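Local coordinates for vestitone reductase (PDB 2P4H), which catalyses the NADPH-dependent, stereospecific reduction of (3R)-vestitone to DMI, the penultimate step in making the defence compound medicarpin in alfalfa, at residues S63-F68 against I107-V112; D102-I107 against K169-F174; L187-G192 against T220-V225; S250-P255 against Y303-M308. One frame throughout, in Å; residues are numbered along the deposited sequence.

Interaction 1: residues S63-F68 against I107-V112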
loop_
_atom_site.group_PDB
_atom_site.type_symbol
_atom_site.label_atom_id
_atom_site.label_comp_id
_atom_site.label_asym_id
_atom_site.label_seq_id
_atom_site.Cartn_x
_atom_site.Cartn_y
_atom_site.Cartn_z
ATOM N N SER A 63 -17.966 4.760 -6.197
ATOM C CA SER A 63 -19.233 4.471 -5.535
ATOM C C SER A 63 -20.280 3.717 -6.356
ATOM O O SER A 63 -21.207 3.142 -5.788
ATOM C CB SER A 63 -19.854 5.773 -5.016
ATOM O OG SER A 63 -19.019 6.389 -4.050
ATOM N N ASN A 64 -20.145 3.716 -7.680
ATOM C CA ASN A 64 -21.120 3.032 -8.534
ATOM C C ASN A 64 -20.642 1.657 -8.984
ATOM O O ASN A 64 -19.833 1.541 -9.902
ATOM C CB ASN A 64 -21.442 3.886 -9.763
ATOM C CG ASN A 64 -22.447 3.219 -10.688
ATOM O OD1 ASN A 64 -23.054 2.204 -10.341
ATOM N ND2 ASN A 64 -22.636 3.797 -11.872
ATOM N N PRO A 65 -21.152 0.592 -8.347
ATOM C CA PRO A 65 -20.752 -0.772 -8.704
ATOM C C PRO A 65 -20.867 -1.075 -10.198
ATOM O O PRO A 65 -19.965 -1.662 -10.792
ATOM C CB PRO A 65 -21.693 -1.639 -7.867
ATOM C CG PRO A 65 -21.953 -0.789 -6.663
ATOM C CD PRO A 65 -22.154 0.579 -7.268
ATOM N N ASP A 66 -21.975 -0.667 -10.809
ATOM C CA ASP A 66 -22.175 -0.931 -12.227
ATOM C C ASP A 66 -21.115 -0.307 -13.129
ATOM O O ASP A 66 -20.836 -0.828 -14.207
ATOM C CB ASP A 66 -23.555 -0.449 -12.673
ATOM C CG ASP A 66 -23.835 -0.779 -14.124
ATOM O OD1 ASP A 66 -23.972 -1.980 -14.447
ATOM O OD2 ASP A 66 -23.904 0.158 -14.944
ATOM N N SER A 67 -20.523 0.804 -12.701
ATOM C CA SER A 67 -19.505 1.464 -13.511
ATOM C C SER A 67 -18.230 0.624 -13.619
ATOM O O SER A 67 -17.340 0.943 -14.407
ATOM C CB SER A 67 -19.168 2.844 -12.939
ATOM O OG SER A 67 -18.342 2.748 -11.790
ATOM N N PHE A 68 -18.149 -0.443 -12.825
ATOM C CA PHE A 68 -16.990 -1.339 -12.838
ATOM C C PHE A 68 -17.250 -2.633 -13.606
ATOM O O PHE A 68 -16.332 -3.426 -13.812
ATOM C CB PHE A 68 -16.585 -1.715 -11.408
ATOM C CG PHE A 68 -15.897 -0.614 -10.660
ATOM C CD1 PHE A 68 -14.563 -0.307 -10.922
ATOM C CD2 PHE A 68 -16.580 0.119 -9.696
ATOM C CE1 PHE A 68 -13.921 0.719 -10.233
ATOM C CE2 PHE A 68 -15.947 1.147 -9.002
ATOM C CZ PHE A 68 -14.615 1.446 -9.271
ATOM N N ILE A 107 -16.344 -1.508 -6.193
ATOM C CA ILE A 107 -15.891 -2.560 -7.082
ATOM C C ILE A 107 -16.076 -3.955 -6.472
ATOM O O ILE A 107 -16.195 -4.945 -7.195
ATOM C CB ILE A 107 -14.422 -2.312 -7.512
ATOM C CG1 ILE A 107 -14.013 -3.330 -8.579
ATOM C CG2 ILE A 107 -13.500 -2.332 -6.294
ATOM C CD1 ILE A 107 -12.688 -3.018 -9.242
ATOM N N LEU A 108 -16.121 -4.043 -5.145
ATOM C CA LEU A 108 -16.337 -5.336 -4.501
ATOM C C LEU A 108 -17.785 -5.786 -4.757
ATOM O O LEU A 108 -18.047 -6.964 -5.007
ATOM C CB LEU A 108 -16.065 -5.237 -2.994
ATOM C CG LEU A 108 -16.233 -6.515 -2.164
ATOM C CD1 LEU A 108 -15.316 -7.619 -2.678
ATOM C CD2 LEU A 108 -15.923 -6.203 -0.707
ATOM N N LYS A 109 -18.724 -4.846 -4.699
ATOM C CA LYS A 109 -20.124 -5.171 -4.960
ATOM C C LYS A 109 -20.268 -5.647 -6.404
ATOM O O LYS A 109 -21.038 -6.562 -6.696
ATOM C CB LYS A 109 -21.010 -3.944 -4.725
ATOM C CG LYS A 109 -21.183 -3.574 -3.260
ATOM C CD LYS A 109 -21.925 -2.255 -3.116
ATOM C CE LYS A 109 -22.129 -1.887 -1.658
ATOM N NZ LYS A 109 -22.793 -0.559 -1.517
ATOM N N ALA A 110 -19.513 -5.027 -7.305
ATOM C CA ALA A 110 -19.558 -5.400 -8.717
ATOM C C ALA A 110 -19.068 -6.832 -8.917
ATOM O O ALA A 110 -19.475 -7.513 -9.861
ATOM C CB ALA A 110 -18.701 -4.441 -9.536
ATOM N N CYS A 111 -18.198 -7.279 -8.014
ATOM C CA CYS A 111 -17.605 -8.613 -8.067
ATOM C C CYS A 111 -18.554 -9.735 -7.651
ATOM O O CYS A 111 -18.289 -10.906 -7.921
ATOM C CB CYS A 111 -16.349 -8.646 -7.182
ATOM S SG CYS A 111 -15.277 -10.092 -7.384
ATOM N N VAL A 112 -19.655 -9.385 -6.994
ATOM C CA VAL A 112 -20.609 -10.398 -6.555
ATOM C C VAL A 112 -21.064 -11.250 -7.737
ATOM O O VAL A 112 -21.480 -10.724 -8.770
ATOM C CB VAL A 112 -21.845 -9.751 -5.886
ATOM C CG1 VAL A 112 -22.887 -10.817 -5.566
ATOM C CG2 VAL A 112 -21.424 -9.035 -4.612
#
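Ala110 is the bump at the centre of this contact. Its CB sits in a hollow of the 63-68 loop. One wall is Pro65, whose O lies 3.3 Å from Ala110 CB. The other is Phe68; Phe68 CB lies 3.9 Å from Ala110 CB. Pro65 O also takes the backbone N-H of Phe68, and it lies in plane at the edge of that ring. On one flank the proline ring and the Lys109 chain run side by side, with Pro65 CG 3.8 Å from Lys109 CB.

Helix 95-111 belongs to the Rossmann-type domain, and Ile107 also touches strands 3-7 and 77-80. The loop after strand 55-57 packs against the C-terminal turns of this helix.

On the other flank the Phe68 ring lies flat against Ile107. Ile107 CB stands 3.8 Å from the Phe68 centroid and 6° off the normal, a CH-pi contact. With CG1 anti to the backbone N (chi1 -173°), Ile107 reaches along the ring and brings its CD1 to 3.7 Å from Phe68 CD1. An alanine at Phe68 would remove the ring and is likely to open a gap over Ile107, leaving its CB and CD1 without their partner.

Interaction 2: residues D102-I107 against K169-F174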
loop_
_atom_site.group_PDB
_atom_site.type_symbol
_atom_site.label_atom_id
_atom_site.label_comp_id
_atom_site.label_asym_id
_atom_site.label_seq_id
_atom_site.Cartn_x
_atom_site.Cartn_y
_atom_site.Cartn_z
ATOM N N ASP A 102 -18.552 3.392 0.687
ATOM C CA ASP A 102 -18.968 3.238 -0.703
ATOM C C ASP A 102 -17.775 3.071 -1.645
ATOM O O ASP A 102 -17.825 2.270 -2.578
ATOM C CB ASP A 102 -19.808 4.445 -1.132
ATOM C CG ASP A 102 -21.160 4.491 -0.439
ATOM O OD1 ASP A 102 -21.283 3.920 0.664
ATOM O OD2 ASP A 102 -22.098 5.108 -0.990
ATOM N N GLY A 103 -16.706 3.823 -1.395
ATOM C CA GLY A 103 -15.524 3.740 -2.237
ATOM C C GLY A 103 -14.779 2.428 -2.074
ATOM O O GLY A 103 -14.195 1.902 -3.023
ATOM N N ALA A 104 -14.792 1.900 -0.858
ATOM C CA ALA A 104 -14.124 0.637 -0.588
ATOM C C ALA A 104 -14.933 -0.517 -1.169
ATOM O O ALA A 104 -14.366 -1.472 -1.703
ATOM C CB ALA A 104 -13.964 0.444 0.914
ATOM N N LEU A 105 -16.258 -0.410 -1.085
ATOM C CA LEU A 105 -17.147 -1.469 -1.551
ATOM C C LEU A 105 -17.627 -1.447 -2.996
ATOM O O LEU A 105 -18.079 -2.473 -3.495
ATOM C CB LEU A 105 -18.382 -1.542 -0.649
ATOM C CG LEU A 105 -18.156 -1.827 0.836
ATOM C CD1 LEU A 105 -19.501 -1.880 1.543
ATOM C CD2 LEU A 105 -17.412 -3.138 1.012
ATOM N N GLY A 106 -17.537 -0.300 -3.661
ATOM C CA GLY A 106 -18.010 -0.198 -5.034
ATOM C C GLY A 106 -17.638 -1.341 -5.961
ATOM O O GLY A 106 -18.500 -2.072 -6.465
ATOM N N ILE A 107 -16.344 -1.508 -6.193
ATOM C CA ILE A 107 -15.891 -2.560 -7.082
ATOM C C ILE A 107 -16.076 -3.955 -6.472
ATOM O O ILE A 107 -16.195 -4.945 -7.195
ATOM C CB ILE A 107 -14.422 -2.312 -7.512
ATOM C CG1 ILE A 107 -14.013 -3.330 -8.579
ATOM C CG2 ILE A 107 -13.500 -2.332 -6.294
ATOM C CD1 ILE A 107 -12.688 -3.018 -9.242
ATOM N N LYS A 169 -12.756 -2.798 7.424
ATOM C CA LYS A 169 -13.773 -3.569 8.122
ATOM C C LYS A 169 -14.954 -3.840 7.200
ATOM O O LYS A 169 -15.488 -4.948 7.178
ATOM C CB LYS A 169 -14.254 -2.831 9.375
ATOM C CG LYS A 169 -13.239 -2.814 10.501
ATOM C CD LYS A 169 -13.850 -2.282 11.787
ATOM C CE LYS A 169 -12.885 -2.417 12.957
ATOM N NZ LYS A 169 -13.522 -1.993 14.236
ATOM N N ALA A 170 -15.353 -2.834 6.429
ATOM C CA ALA A 170 -16.482 -2.988 5.517
ATOM C C ALA A 170 -16.184 -4.036 4.448
ATOM O O ALA A 170 -17.040 -4.857 4.112
ATOM C CB ALA A 170 -16.815 -1.650 4.870
ATOM N N VAL A 171 -14.966 -4.009 3.921
ATOM C CA VAL A 171 -14.559 -4.962 2.894
ATOM C C VAL A 171 -14.580 -6.399 3.422
ATOM O O VAL A 171 -15.116 -7.302 2.778
ATOM C CB VAL A 171 -13.141 -4.619 2.367
ATOM C CG1 VAL A 171 -12.586 -5.768 1.538
ATOM C CG2 VAL A 171 -13.204 -3.352 1.523
ATOM N N LEU A 172 -14.001 -6.615 4.597
ATOM C CA LEU A 172 -13.969 -7.952 5.176
ATOM C C LEU A 172 -15.379 -8.470 5.452
ATOM O O LEU A 172 -15.698 -9.622 5.153
ATOM C CB LEU A 172 -13.146 -7.937 6.467
ATOM C CG LEU A 172 -11.644 -7.702 6.278
ATOM C CD1 LEU A 172 -11.015 -7.312 7.602
ATOM C CD2 LEU A 172 -10.994 -8.963 5.715
ATOM N N GLU A 173 -16.228 -7.616 6.014
ATOM C CA GLU A 173 -17.593 -8.017 6.326
ATOM C C GLU A 173 -18.399 -8.334 5.074
ATOM O O GLU A 173 -19.069 -9.366 5.010
ATOM C CB GLU A 173 -18.299 -6.921 7.117
ATOM C CG GLU A 173 -19.705 -7.293 7.558
ATOM C CD GLU A 173 -19.736 -8.557 8.399
ATOM O OE1 GLU A 173 -19.028 -8.608 9.427
ATOM O OE2 GLU A 173 -20.469 -9.501 8.035
ATOM N N PHE A 174 -18.337 -7.453 4.083
ATOM C CA PHE A 174 -19.077 -7.669 2.846
ATOM C C PHE A 174 -18.602 -8.941 2.157
ATOM O O PHE A 174 -19.409 -9.735 1.680
ATOM C CB PHE A 174 -18.907 -6.483 1.897
ATOM C CG PHE A 174 -19.777 -6.563 0.675
ATOM C CD1 PHE A 174 -21.063 -6.036 0.687
ATOM C CD2 PHE A 174 -19.321 -7.197 -0.477
ATOM C CE1 PHE A 174 -21.888 -6.139 -0.435
ATOM C CE2 PHE A 174 -20.133 -7.308 -1.604
ATOM C CZ PHE A 174 -21.420 -6.776 -1.583
#
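Phe174 N gives a regular helical hydrogen bond to Ala170 O at 2.9 Å. Across the contact, Leu105 CD2 packs against that oxygen, 3.6 Å from Ala170 O. No hydrogen bond passes between the segments, which meet through apolar side chains.

Leu105 does most of the work. CG is anti to the carbonyl carbon (chi1 -60°), and one methyl, CD2, is carried over to the 169-174 helix. There Leu105 CD2 lies 3.8 Å from Phe174 CB and 3.9 Å from Val171 CA. Ala170 CB is a little farther from Leu105 CD2, at 4.2 Å. This single methyl therefore sits among Ala170, Val171 and Phe174, which lie within little more than one helical turn. Ala170 offers only a CB, which probably lets the leucine come close to the backbone there.

The second point of contact is smaller. Val171 CG2 touches Ala104 CB at 3.9 Å and lies about as far from Ala104 O. A methyl thus meets both the side chain and the backbone of a small residue.

The short axes approach to 9.2 Å, and their N-to-C directions differ by 34°. Two roughly parallel neighbouring helices on one side of a parallel sheet are what a Rossmann-type fold gives. Val171 and Ala104 also touch Tyr122 of strand 119-125, beneath both helices. Phe174 goes on to pack on Leu108 and Lys109, farther along helix 95-111, and Ala170 touches Val101 earlier on it.

Interaction 3: residues L187-G192 against T220-V225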
loop_
_atom_site.group_PDB
_atom_site.type_symbol
_atom_site.label_atom_id
_atom_site.label_comp_id
_atom_site.label_asym_id
_atom_site.label_seq_id
_atom_site.Cartn_x
_atom_site.Cartn_y
_atom_site.Cartn_z
ATOM N N LEU A 187 -0.553 -2.568 4.915
ATOM C CA LEU A 187 0.716 -2.021 4.455
ATOM C C LEU A 187 1.275 -0.862 5.262
ATOM O O LEU A 187 0.564 0.080 5.601
ATOM C CB LEU A 187 0.575 -1.595 2.989
ATOM C CG LEU A 187 0.103 -2.694 2.032
ATOM C CD1 LEU A 187 -0.193 -2.099 0.663
ATOM C CD2 LEU A 187 1.164 -3.772 1.926
ATOM N N PRO A 188 2.577 -0.921 5.574
ATOM C CA PRO A 188 3.291 0.105 6.338
ATOM C C PRO A 188 3.802 1.149 5.337
ATOM O O PRO A 188 3.157 1.395 4.318
ATOM C CB PRO A 188 4.416 -0.694 6.975
ATOM C CG PRO A 188 4.800 -1.621 5.855
ATOM C CD PRO A 188 3.459 -2.070 5.283
ATOM N N PHE A 189 4.938 1.777 5.621
ATOM C CA PHE A 189 5.495 2.741 4.674
ATOM C C PHE A 189 5.996 1.927 3.479
ATOM O O PHE A 189 6.864 1.065 3.633
ATOM C CB PHE A 189 6.672 3.498 5.297
ATOM C CG PHE A 189 6.266 4.622 6.206
ATOM C CD1 PHE A 189 6.144 5.918 5.718
ATOM C CD2 PHE A 189 6.012 4.388 7.554
ATOM C CE1 PHE A 189 5.776 6.969 6.561
ATOM C CE2 PHE A 189 5.642 5.431 8.403
ATOM C CZ PHE A 189 5.525 6.722 7.905
ATOM N N ILE A 190 5.434 2.189 2.302
ATOM C CA ILE A 190 5.823 1.489 1.074
ATOM C C ILE A 190 6.929 2.298 0.399
ATOM O O ILE A 190 6.739 3.475 0.075
ATOM C CB ILE A 190 4.618 1.352 0.135
ATOM C CG1 ILE A 190 3.474 0.643 0.869
ATOM C CG2 ILE A 190 5.014 0.581 -1.118
ATOM C CD1 ILE A 190 2.164 0.684 0.117
ATOM N N VAL A 191 8.076 1.660 0.172
ATOM C CA VAL A 191 9.237 2.349 -0.386
ATOM C C VAL A 191 9.967 1.553 -1.469
ATOM O O VAL A 191 10.039 0.329 -1.409
ATOM C CB VAL A 191 10.235 2.665 0.766
ATOM C CG1 VAL A 191 11.467 3.391 0.240
ATOM C CG2 VAL A 191 9.533 3.497 1.839
ATOM N N GLY A 192 10.512 2.265 -2.455
ATOM C CA GLY A 192 11.258 1.628 -3.531
ATOM C C GLY A 192 11.308 2.537 -4.739
ATOM O O GLY A 192 11.209 3.756 -4.603
ATOM N N THR A 220 9.877 8.251 14.359
ATOM C CA THR A 220 11.231 7.875 14.747
ATOM C C THR A 220 11.491 6.365 14.716
ATOM O O THR A 220 12.586 5.909 15.031
ATOM C CB THR A 220 11.593 8.459 16.119
ATOM O OG1 THR A 220 10.541 8.183 17.050
ATOM C CG2 THR A 220 11.799 9.971 16.005
ATOM N N ARG A 221 10.466 5.592 14.370
ATOM C CA ARG A 221 10.609 4.150 14.177
ATOM C C ARG A 221 9.572 3.838 13.116
ATOM O O ARG A 221 8.370 4.015 13.327
ATOM C CB ARG A 221 10.356 3.323 15.439
ATOM C CG ARG A 221 10.684 1.843 15.197
ATOM C CD ARG A 221 10.661 1.033 16.475
ATOM N NE ARG A 221 9.324 0.996 17.054
ATOM C CZ ARG A 221 9.072 0.769 18.339
ATOM N NH1 ARG A 221 10.072 0.558 19.186
ATOM N NH2 ARG A 221 7.821 0.753 18.776
ATOM N N PHE A 222 10.059 3.380 11.969
ATOM C CA PHE A 222 9.228 3.112 10.803
ATOM C C PHE A 222 8.944 1.652 10.481
ATOM O O PHE A 222 9.882 0.853 10.399
ATOM C CB PHE A 222 9.907 3.671 9.538
ATOM C CG PHE A 222 10.210 5.148 9.570
ATOM C CD1 PHE A 222 9.477 6.024 8.779
ATOM C CD2 PHE A 222 11.263 5.654 10.330
ATOM C CE1 PHE A 222 9.788 7.383 8.734
ATOM C CE2 PHE A 222 11.581 7.020 10.290
ATOM C CZ PHE A 222 10.838 7.877 9.487
ATOM N N HIS A 223 7.671 1.292 10.302
ATOM C CA HIS A 223 7.384 -0.054 9.816
ATOM C C HIS A 223 7.451 0.179 8.297
ATOM O O HIS A 223 6.928 1.179 7.787
ATOM C CB HIS A 223 6.022 -0.629 10.289
ATOM C CG HIS A 223 4.914 0.367 10.466
ATOM N ND1 HIS A 223 4.084 0.335 11.567
ATOM C CD2 HIS A 223 4.410 1.319 9.644
ATOM C CE1 HIS A 223 3.114 1.220 11.415
ATOM N NE2 HIS A 223 3.289 1.831 10.256
ATOM N N MET A 224 8.133 -0.714 7.581
ATOM C CA MET A 224 8.348 -0.531 6.145
ATOM C C MET A 224 8.298 -1.809 5.313
ATOM O O MET A 224 8.391 -2.917 5.847
ATOM C CB MET A 224 9.722 0.124 5.928
ATOM C CG MET A 224 10.034 1.297 6.863
ATOM S SD MET A 224 11.685 1.996 6.611
ATOM C CE MET A 224 11.390 2.947 5.130
ATOM N N VAL A 225 8.167 -1.633 3.998
ATOM C CA VAL A 225 8.145 -2.742 3.044
ATOM C C VAL A 225 8.590 -2.223 1.677
ATOM O O VAL A 225 8.380 -1.055 1.356
ATOM C CB VAL A 225 6.723 -3.372 2.913
ATOM C CG1 VAL A 225 5.752 -2.378 2.285
ATOM C CG2 VAL A 225 6.790 -4.652 2.088
#
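Phe189 and Met224 form a parallel beta bridge, followed by Ile190 and Val225. The pairing joins strand 189-191 to strand 219-226 in the small mixed sheet, apart from the seven-stranded Rossmann-type sheet. Three backbone bonds make it. Phe189 N gives to His223 O, Val225 N to Phe189 O, and Val191 N to Val225 O. The last is nearly straight, with an N-H...O angle of 163°.

Packing is tightest around Pro188. Its CB lies 3.2 Å from His223 O and 3.3 Å from His223 CD2. The histidine has CG between the backbone N and the carbonyl carbon, with chi1 at an unusual 33°, which brings the CD2 corner of its ring to Pro188 CB. Pro188 CG meets Val225 CG1 at 3.8 Å. His223 O is enclosed further by Phe189, whose CD2 lies 3.3 Å away with the oxygen in the plane of the ring.

The other parts are looser. Phe222 turns its edge to a face of the Phe189 ring, an edge-to-face pair with centroids 5.3 Å apart and planes at 66°. Phe189 is partly exposed. Ile190, also partly exposed, touches Val225 lightly, with its CG1 4.0 Å from Val225 CG1. Its side chain comes close to Phe12, a predicted NADP(+)-binding residue. On the face of Phe189 and Met224, the methionine is bent at its end, which brings Met224 CE to 3.8 Å from Val191 CG2. The polar end of His223 is held elsewhere: its ND1 is hydrogen-bonded to Pro287 O.

Interaction 4: residues S250-P255 against Y303-M308; sequences SPFIVP and YTIEDM
Phe252 reaches from its strand to the start of helix 305-319, and Ile305 meets it first. At the root, Phe252 CB lies 3.9 Å from Ile305 CG1. CG is anti to the carbonyl carbon (chi1 -43°), and one ring face is against Ile305. Phe252 CG and CD1 are both 3.4 Å from Ile305 CG1, and Phe252 CE1 follows at 3.7 Å. That isoleucine carbon stands over the face, offset toward the rim, in a CH-pi contact 18° off the ring normal. The opposite face is covered by Pro251 CG. On the other branch, Phe252 CD2 meets Met308 SD at 3.8 Å, and CE2 is about as near. The sulfur is at the ring edge, in a Met-aromatic contact. At the tip, Phe252 CZ is 3.3 Å from Tyr303 O, which lies in the plane of the ring.

The tip thus meets the backbone just before a capped helix. Thr304 is the N-cap and forms a capping box with Asp307. Asp307 N gives to Thr304 OG1 at 3.1 Å, and Thr304 N gives to Asp307 OD2 at 2.9 Å.

A serine in place of Phe252 would probably leave Ile305 and the Met308 sulfur without the ring they pack on, and open a gap beside Pro251. Val254, two residues along the strand, adds a lighter touch, its CG2 4.0 Å from Ile305 CD1. Strand 252-255 itself pairs antiparallel with strand 219-226, and Met308 also touches Met224 there. The hydroxyl of Tyr303 is hydrogen-bonded to Asp228.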
loop_
_atom_site.group_PDB
_atom_site.type_symbol
_atom_site.label_atom_id
_atom_site.label_comp_id
_atom_site.label_asym_id
_atom_site.label_seq_id
_atom_site.Cartn_x
_atom_site.Cartn_y
_atom_site.Cartn_z
ATOM N N SER A 250 4.621 -6.291 6.252
ATOM C CA SER A 250 5.532 -5.315 6.842
ATOM C C SER A 250 6.747 -6.039 7.420
ATOM O O SER A 250 6.864 -6.200 8.634
ATOM C CB SER A 250 4.746 -4.608 7.953
ATOM O OG SER A 250 5.457 -3.566 8.573
ATOM N N PRO A 251 7.684 -6.455 6.554
ATOM C CA PRO A 251 8.886 -7.176 6.987
ATOM C C PRO A 251 9.942 -6.399 7.756
ATOM O O PRO A 251 10.814 -7.000 8.390
ATOM C CB PRO A 251 9.440 -7.719 5.675
ATOM C CG PRO A 251 9.141 -6.600 4.724
ATOM C CD PRO A 251 7.708 -6.232 5.095
ATOM N N PHE A 252 9.876 -5.074 7.708
ATOM C CA PHE A 252 10.881 -4.261 8.376
ATOM C C PHE A 252 10.347 -3.340 9.464
ATOM O O PHE A 252 9.248 -2.794 9.352
ATOM C CB PHE A 252 11.623 -3.377 7.354
ATOM C CG PHE A 252 12.011 -4.078 6.076
ATOM C CD1 PHE A 252 12.633 -5.324 6.096
ATOM C CD2 PHE A 252 11.796 -3.458 4.846
ATOM C CE1 PHE A 252 13.038 -5.941 4.906
ATOM C CE2 PHE A 252 12.198 -4.064 3.656
ATOM C CZ PHE A 252 12.821 -5.307 3.687
ATOM N N ILE A 253 11.134 -3.181 10.522
ATOM C CA ILE A 253 10.817 -2.247 11.596
ATOM C C ILE A 253 12.167 -1.553 11.779
ATOM O O ILE A 253 13.170 -2.174 12.148
ATOM C CB ILE A 253 10.278 -2.954 12.873
ATOM C CG1 ILE A 253 9.875 -1.891 13.897
ATOM C CG2 ILE A 253 11.281 -3.950 13.423
ATOM C CD1 ILE A 253 8.773 -0.951 13.407
ATOM N N VAL A 254 12.180 -0.258 11.478
ATOM C CA VAL A 254 13.411 0.518 11.455
ATOM C C VAL A 254 13.515 1.770 12.312
ATOM O O VAL A 254 12.922 2.804 11.993
ATOM C CB VAL A 254 13.703 0.936 9.990
ATOM C CG1 VAL A 254 15.100 1.515 9.869
ATOM C CG2 VAL A 254 13.515 -0.265 9.060
ATOM N N PRO A 255 14.278 1.697 13.412
ATOM C CA PRO A 255 14.433 2.876 14.267
ATOM C C PRO A 255 15.208 3.914 13.458
ATOM O O PRO A 255 16.071 3.558 12.654
ATOM C CB PRO A 255 15.250 2.349 15.443
ATOM C CG PRO A 255 14.851 0.904 15.520
ATOM C CD PRO A 255 14.836 0.496 14.062
ATOM N N TYR A 303 13.325 -8.580 -1.173
ATOM C CA TYR A 303 14.211 -7.454 -0.905
ATOM C C TYR A 303 14.612 -7.195 0.539
ATOM O O TYR A 303 13.873 -7.493 1.474
ATOM C CB TYR A 303 13.576 -6.193 -1.487
ATOM C CG TYR A 303 13.250 -6.331 -2.950
ATOM C CD1 TYR A 303 14.227 -6.118 -3.922
ATOM C CD2 TYR A 303 11.977 -6.713 -3.369
ATOM C CE1 TYR A 303 13.944 -6.278 -5.273
ATOM C CE2 TYR A 303 11.682 -6.880 -4.721
ATOM C CZ TYR A 303 12.671 -6.659 -5.667
ATOM O OH TYR A 303 12.384 -6.810 -7.001
ATOM N N THR A 304 15.799 -6.619 0.696
ATOM C CA THR A 304 16.330 -6.273 2.003
ATOM C C THR A 304 16.074 -4.792 2.260
ATOM O O THR A 304 15.666 -4.051 1.358
ATOM C CB THR A 304 17.851 -6.487 2.057
ATOM O OG1 THR A 304 18.482 -5.600 1.122
ATOM C CG2 THR A 304 18.207 -7.927 1.707
ATOM N N ILE A 305 16.317 -4.365 3.493
ATOM C CA ILE A 305 16.148 -2.968 3.856
ATOM C C ILE A 305 17.088 -2.125 2.992
ATOM O O ILE A 305 16.717 -1.046 2.528
ATOM C CB ILE A 305 16.468 -2.740 5.351
ATOM C CG1 ILE A 305 15.370 -3.362 6.218
ATOM C CG2 ILE A 305 16.596 -1.252 5.639
ATOM C CD1 ILE A 305 15.652 -3.303 7.715
ATOM N N GLU A 306 18.300 -2.620 2.761
ATOM C CA GLU A 306 19.255 -1.889 1.937
ATOM C C GLU A 306 18.737 -1.731 0.505
ATOM O O GLU A 306 18.876 -0.660 -0.092
ATOM C CB GLU A 306 20.616 -2.594 1.949
ATOM C CG GLU A 306 21.290 -2.602 3.322
ATOM C CD GLU A 306 21.030 -3.873 4.125
ATOM O OE1 GLU A 306 19.874 -4.349 4.178
ATOM O OE2 GLU A 306 21.995 -4.395 4.722
ATOM N N ASP A 307 18.131 -2.785 -0.041
ATOM C CA ASP A 307 17.580 -2.732 -1.398
ATOM C C ASP A 307 16.491 -1.668 -1.477
ATOM O O ASP A 307 16.418 -0.895 -2.433
ATOM C CB ASP A 307 16.933 -4.061 -1.806
ATOM C CG ASP A 307 17.921 -5.200 -1.916
ATOM O OD1 ASP A 307 19.102 -4.953 -2.240
ATOM O OD2 ASP A 307 17.493 -6.355 -1.701
ATOM N N MET A 308 15.628 -1.657 -0.467
ATOM C CA MET A 308 14.521 -0.712 -0.408
ATOM C C MET A 308 14.996 0.739 -0.444
ATOM O O MET A 308 14.508 1.542 -1.247
ATOM C CB MET A 308 13.708 -0.975 0.859
ATOM C CG MET A 308 12.542 -0.028 1.067
ATOM S SD MET A 308 11.739 -0.321 2.650
ATOM C CE MET A 308 13.066 0.093 3.776
#

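Overall arrangement
From the N terminus, interaction 1 closes a loop of 38 residues, from the loop after strand 55-57 to the end of helix 95-111. Interaction 2 starts on that same helix, before interaction 1 has closed, and spans 61 residues to helix 158-177. The two cross along the chain, share Ile107 and touch. Both belong to the Rossmann-type part. Interactions 3 and 4 follow in series, on the opposite side of the chain's centre. Interaction 3 closes 27 residues and interaction 4 closes 47. They meet through strands 219-226 and 252-255, neighbours in the mixed sheet, and interaction 4 ties that sheet to the C-terminal helix 305-319.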